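Local coordinates for protein putative angiotensinogen (Lampetra fluviatilis, PDB 5INW) that binds heparin and, as a member of the serpin family, inhibits thrombin in a manner promoted by heparin, at residues Met385-Ser397 and Thr406-Ala418. The protein carries 1 engineered substitution. Numbering follows the deposited sequence.
Residue 418 of segment 406-418 comes from a tag, linker or insertion.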
loop_
_atom_site.group_PDB
_atom_site.type_symbol
_atom_site.label_atom_id
_atom_site.label_comp_id
_atom_site.label_asym_id
_atom_site.label_seq_id
_atom_site.Cartn_x
_atom_site.Cartn_y
_atom_site.Cartn_z
ATOM N N MET A 385 27.328 11.740 13.883
ATOM C CA MET A 385 28.503 10.829 13.948
ATOM C C MET A 385 28.896 10.300 12.571
ATOM O O MET A 385 30.028 9.874 12.409
ATOM C CB MET A 385 28.231 9.598 14.844
ATOM C CG MET A 385 29.055 9.395 16.104
ATOM S SD MET A 385 28.831 7.617 16.506
ATOM C CE MET A 385 30.200 6.791 15.653
ATOM N N GLN A 386 27.943 10.271 11.631
ATOM C CA GLN A 386 28.128 9.760 10.283
ATOM C C GLN A 386 27.253 10.500 9.261
ATOM O O GLN A 386 26.193 11.025 9.609
ATOM C CB GLN A 386 27.716 8.290 10.218
ATOM C CG GLN A 386 28.620 7.237 10.851
ATOM C CD GLN A 386 28.125 5.805 10.600
ATOM O OE1 GLN A 386 27.155 5.588 9.928
ATOM N NE2 GLN A 386 28.854 4.834 11.085
ATOM N N LYS A 387 27.698 10.502 8.005
ATOM C CA LYS A 387 26.934 11.044 6.882
ATOM C C LYS A 387 26.150 9.908 6.235
ATOM O O LYS A 387 26.756 8.987 5.616
ATOM C CB LYS A 387 27.837 11.722 5.845
ATOM C CG LYS A 387 27.087 12.263 4.614
ATOM C CD LYS A 387 27.889 13.244 3.742
ATOM C CE LYS A 387 27.373 14.681 3.835
ATOM N NZ LYS A 387 28.456 15.674 3.557
ATOM N N LEU A 388 24.811 9.974 6.394
ATOM C CA LEU A 388 23.929 8.870 6.029
ATOM C C LEU A 388 23.116 9.205 4.775
ATOM O O LEU A 388 22.788 10.379 4.521
ATOM C CB LEU A 388 23.014 8.523 7.202
ATOM C CG LEU A 388 23.651 8.153 8.568
ATOM C CD1 LEU A 388 22.595 7.814 9.573
ATOM C CD2 LEU A 388 24.633 6.994 8.427
ATOM N N HIS A 389 22.845 8.159 3.987
ATOM C CA HIS A 389 21.974 8.254 2.843
ATOM C C HIS A 389 21.120 7.005 2.808
ATOM O O HIS A 389 21.486 5.980 3.404
ATOM C CB HIS A 389 22.793 8.407 1.520
ATOM C CG HIS A 389 23.689 7.241 1.200
ATOM N ND1 HIS A 389 23.399 6.339 0.203
ATOM C CD2 HIS A 389 24.860 6.835 1.741
ATOM C CE1 HIS A 389 24.352 5.428 0.133
ATOM N NE2 HIS A 389 25.241 5.696 1.073
ATOM N N VAL A 390 20.024 7.068 2.042
ATOM C CA VAL A 390 19.203 5.892 1.764
ATOM C C VAL A 390 19.897 5.035 0.701
ATOM O O VAL A 390 20.010 5.425 -0.446
ATOM C CB VAL A 390 17.800 6.265 1.231
ATOM C CG1 VAL A 390 16.979 5.020 0.975
ATOM C CG2 VAL A 390 17.076 7.196 2.194
ATOM N N ASP A 391 20.280 3.824 1.078
ATOM C CA ASP A 391 20.830 2.847 0.143
ATOM C C ASP A 391 19.780 2.237 -0.723
ATOM O O ASP A 391 19.966 2.143 -1.884
ATOM C CB ASP A 391 21.485 1.722 0.904
ATOM C CG ASP A 391 22.267 0.816 0.007
ATOM O OD1 ASP A 391 22.971 1.326 -0.900
ATOM O OD2 ASP A 391 22.217 -0.402 0.228
ATOM N N LYS A 392 18.666 1.837 -0.132
ATOM C CA LYS A 392 17.717 0.934 -0.719
ATOM C C LYS A 392 16.323 1.065 -0.068
ATOM O O LYS A 392 16.205 1.157 1.181
ATOM C CB LYS A 392 18.241 -0.495 -0.519
ATOM C CG LYS A 392 17.319 -1.575 -1.099
ATOM C CD LYS A 392 18.061 -2.814 -1.592
ATOM C CE LYS A 392 17.538 -3.297 -2.943
ATOM N NZ LYS A 392 18.531 -4.150 -3.689
ATOM N N ILE A 393 15.291 0.991 -0.909
ATOM C CA ILE A 393 13.890 0.905 -0.472
ATOM C C ILE A 393 13.079 -0.140 -1.230
ATOM O O ILE A 393 12.861 -0.012 -2.415
ATOM C CB ILE A 393 13.160 2.223 -0.699
ATOM C CG1 ILE A 393 13.821 3.333 0.089
ATOM C CG2 ILE A 393 11.717 2.119 -0.260
ATOM C CD1 ILE A 393 13.059 4.651 0.022
ATOM N N THR A 394 12.652 -1.177 -0.542
ATOM C CA THR A 394 11.855 -2.206 -1.175
ATOM C C THR A 394 10.427 -2.022 -0.713
ATOM O O THR A 394 10.180 -1.338 0.262
ATOM C CB THR A 394 12.425 -3.624 -0.905
ATOM O OG1 THR A 394 12.735 -3.810 0.481
ATOM C CG2 THR A 394 13.720 -3.767 -1.639
ATOM N N HIS A 395 9.496 -2.555 -1.487
ATOM C CA HIS A 395 8.104 -2.610 -1.117
ATOM C C HIS A 395 7.598 -3.919 -1.619
ATOM O O HIS A 395 7.841 -4.270 -2.716
ATOM C CB HIS A 395 7.299 -1.471 -1.703
ATOM C CG HIS A 395 5.893 -1.466 -1.228
ATOM N ND1 HIS A 395 5.522 -0.948 -0.011
ATOM C CD2 HIS A 395 4.782 -2.018 -1.750
ATOM C CE1 HIS A 395 4.234 -1.147 0.174
ATOM N NE2 HIS A 395 3.762 -1.787 -0.872
ATOM N N LYS A 396 6.929 -4.661 -0.772
ATOM C CA LYS A 396 6.454 -6.018 -1.069
ATOM C C LYS A 396 4.997 -6.084 -0.566
ATOM O O LYS A 396 4.676 -5.564 0.525
ATOM C CB LYS A 396 7.360 -6.995 -0.336
ATOM C CG LYS A 396 7.443 -8.380 -0.921
ATOM C CD LYS A 396 6.342 -9.337 -0.406
ATOM C CE LYS A 396 6.365 -10.682 -1.138
ATOM N NZ LYS A 396 5.934 -11.799 -0.259
ATOM N N SER A 397 4.089 -6.646 -1.357
ATOM C CA SER A 397 2.663 -6.725 -0.953
ATOM C C SER A 397 1.947 -7.959 -1.447
ATOM O O SER A 397 2.341 -8.511 -2.438
ATOM C CB SER A 397 1.931 -5.483 -1.440
ATOM O OG SER A 397 2.058 -5.439 -2.844
ATOM N N THR A 406 -11.068 -10.548 2.053
ATOM C CA THR A 406 -9.829 -10.173 1.485
ATOM C C THR A 406 -8.788 -10.110 2.599
ATOM O O THR A 406 -9.091 -9.599 3.677
ATOM C CB THR A 406 -9.943 -8.782 0.822
ATOM O OG1 THR A 406 -10.894 -8.823 -0.246
ATOM C CG2 THR A 406 -8.607 -8.308 0.304
ATOM N N GLU A 407 -7.590 -10.644 2.332
ATOM C CA GLU A 407 -6.462 -10.542 3.222
ATOM C C GLU A 407 -5.399 -9.849 2.428
ATOM O O GLU A 407 -5.212 -10.168 1.242
ATOM C CB GLU A 407 -5.984 -11.917 3.625
ATOM C CG GLU A 407 -5.453 -11.960 5.060
ATOM C CD GLU A 407 -4.444 -13.067 5.336
ATOM O OE1 GLU A 407 -4.528 -13.645 6.427
ATOM O OE2 GLU A 407 -3.551 -13.349 4.476
ATOM N N ALA A 408 -4.751 -8.844 3.023
ATOM C CA ALA A 408 -3.725 -8.047 2.311
ATOM C C ALA A 408 -2.634 -7.643 3.257
ATOM O O ALA A 408 -2.953 -7.106 4.309
ATOM C CB ALA A 408 -4.319 -6.805 1.644
ATOM N N LYS A 409 -1.377 -7.857 2.850
ATOM C CA LYS A 409 -0.190 -7.494 3.612
ATOM C C LYS A 409 0.604 -6.532 2.750
ATOM O O LYS A 409 0.618 -6.695 1.553
ATOM C CB LYS A 409 0.693 -8.713 3.811
ATOM C CG LYS A 409 0.211 -9.719 4.819
ATOM C CD LYS A 409 0.867 -11.104 4.627
ATOM C CE LYS A 409 -0.098 -12.234 5.051
ATOM N NZ LYS A 409 -0.136 -13.460 4.177
ATOM N N ALA A 410 1.298 -5.584 3.368
ATOM C CA ALA A 410 2.393 -4.858 2.727
ATOM C C ALA A 410 3.535 -4.671 3.697
ATOM O O ALA A 410 3.332 -4.675 4.888
ATOM C CB ALA A 410 1.929 -3.492 2.225
ATOM N N GLU A 411 4.722 -4.442 3.154
ATOM C CA GLU A 411 5.976 -4.325 3.909
ATOM C C GLU A 411 6.861 -3.353 3.151
ATOM O O GLU A 411 7.156 -3.604 1.982
ATOM C CB GLU A 411 6.693 -5.636 3.807
ATOM C CG GLU A 411 5.914 -6.873 4.218
ATOM C CD GLU A 411 6.728 -8.146 4.070
ATOM O OE1 GLU A 411 7.663 -8.211 3.226
ATOM O OE2 GLU A 411 6.409 -9.102 4.800
ATOM N N THR A 412 7.256 -2.257 3.793
ATOM C CA THR A 412 8.240 -1.361 3.239
ATOM C C THR A 412 9.473 -1.390 4.122
ATOM O O THR A 412 9.379 -1.259 5.331
ATOM C CB THR A 412 7.701 0.029 3.246
ATOM O OG1 THR A 412 6.395 -0.018 2.657
ATOM C CG2 THR A 412 8.618 0.983 2.502
ATOM N N VAL A 413 10.627 -1.543 3.488
ATOM C CA VAL A 413 11.907 -1.614 4.141
ATOM C C VAL A 413 12.816 -0.527 3.551
ATOM O O VAL A 413 12.950 -0.441 2.344
ATOM C CB VAL A 413 12.538 -3.015 3.963
ATOM C CG1 VAL A 413 13.902 -3.092 4.627
ATOM C CG2 VAL A 413 11.661 -4.034 4.585
ATOM N N VAL A 414 13.514 0.221 4.420
ATOM C CA VAL A 414 14.452 1.266 4.016
ATOM C C VAL A 414 15.788 0.956 4.632
ATOM O O VAL A 414 15.858 0.664 5.807
ATOM C CB VAL A 414 14.005 2.637 4.520
ATOM C CG1 VAL A 414 14.900 3.730 3.947
ATOM C CG2 VAL A 414 12.553 2.916 4.111
ATOM N N GLY A 415 16.857 0.982 3.853
ATOM C CA GLY A 415 18.178 0.666 4.406
ATOM C C GLY A 415 18.983 1.919 4.321
ATOM O O GLY A 415 19.034 2.532 3.248
ATOM N N ILE A 416 19.622 2.303 5.418
ATOM C CA ILE A 416 20.391 3.513 5.470
ATOM C C ILE A 416 21.872 3.148 5.704
ATOM O O ILE A 416 22.170 2.436 6.625
ATOM C CB ILE A 416 19.927 4.425 6.639
ATOM C CG1 ILE A 416 18.411 4.604 6.711
ATOM C CG2 ILE A 416 20.595 5.815 6.583
ATOM C CD1 ILE A 416 17.854 5.693 5.855
ATOM N N MET A 417 22.789 3.686 4.902
ATOM C CA MET A 417 24.263 3.430 5.007
ATOM C C MET A 417 25.071 4.731 5.084
ATOM O O MET A 417 24.523 5.832 4.873
ATOM C CB MET A 417 24.753 2.702 3.738
ATOM C CG MET A 417 24.277 1.278 3.521
ATOM S SD MET A 417 25.439 0.362 2.483
ATOM C CE MET A 417 26.090 1.588 1.344
ATOM N N ALA A 418 26.384 4.597 5.305
ATOM C CA ALA A 418 27.378 5.668 4.972
ATOM C C ALA A 418 28.314 5.272 3.820
ATOM O O ALA A 418 29.233 6.014 3.506
ATOM C CB ALA A 418 28.185 6.014 6.198
#
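The His395 ring meets Thr412 at its edge: OG1 lies in the ring plane, 3.0 Å from ND1, a hydrogen bond in which either atom could be the donor. Ala410 CB approaches obliquely, 3.9 Å from His395 CE1. With CG anti to the backbone N (chi1 -175°), the imidazole reaches across the non-hydrogen-bonded pair that His395 forms with Thr412. Beyond the hairpin, His395 NE2 bonds to Ser109 N, and Thr412 OG1 also bonds to Ser112 OG, tying this face to helix 110-122 through Ser112 and to the residue just ahead of it, Ser109. The His389 ring, in contrast, has Ala418 C, part of an inserted residue, at its edge, with Met417 O oblique to it.

Backbone pairing is antiparallel. Lys396 and Glu411 exchange two hydrogen bonds, as do Thr394 and Val413. The register slips by one at a classic beta bulge: Gly415 O accepts Asp391 N at 2.8 Å and Lys392 N weakly at 3.5 Å. On the His395 face, Val390 CG1 touches Val414 CG1 at 3.8 Å; Ile416, on the same face, meets Leu388 of the preceding loop, CG2 to CB 3.7 Å, these two side chains crossing at about a right angle. Met417, on the opposite face, has its CG 3.9 Å from CB of Asp391, the extra residue of the bulge.

Truncation of His395 to an alanine is likely to leave Ser109 N and Thr412 OG1 each short of one partner, with a gap beside Ala410. Since segment 406-418 pairs with strand 389-401 on one side and belongs to a strand bordered by 238-251 on the other, the geometry fits the cleaved reactive loop inserted as a strand of serpin sheet A. The chemistry implies that backbone bonds hold this strand in place, while apolar side chains and the His395-Thr412 polar link fix its inner face.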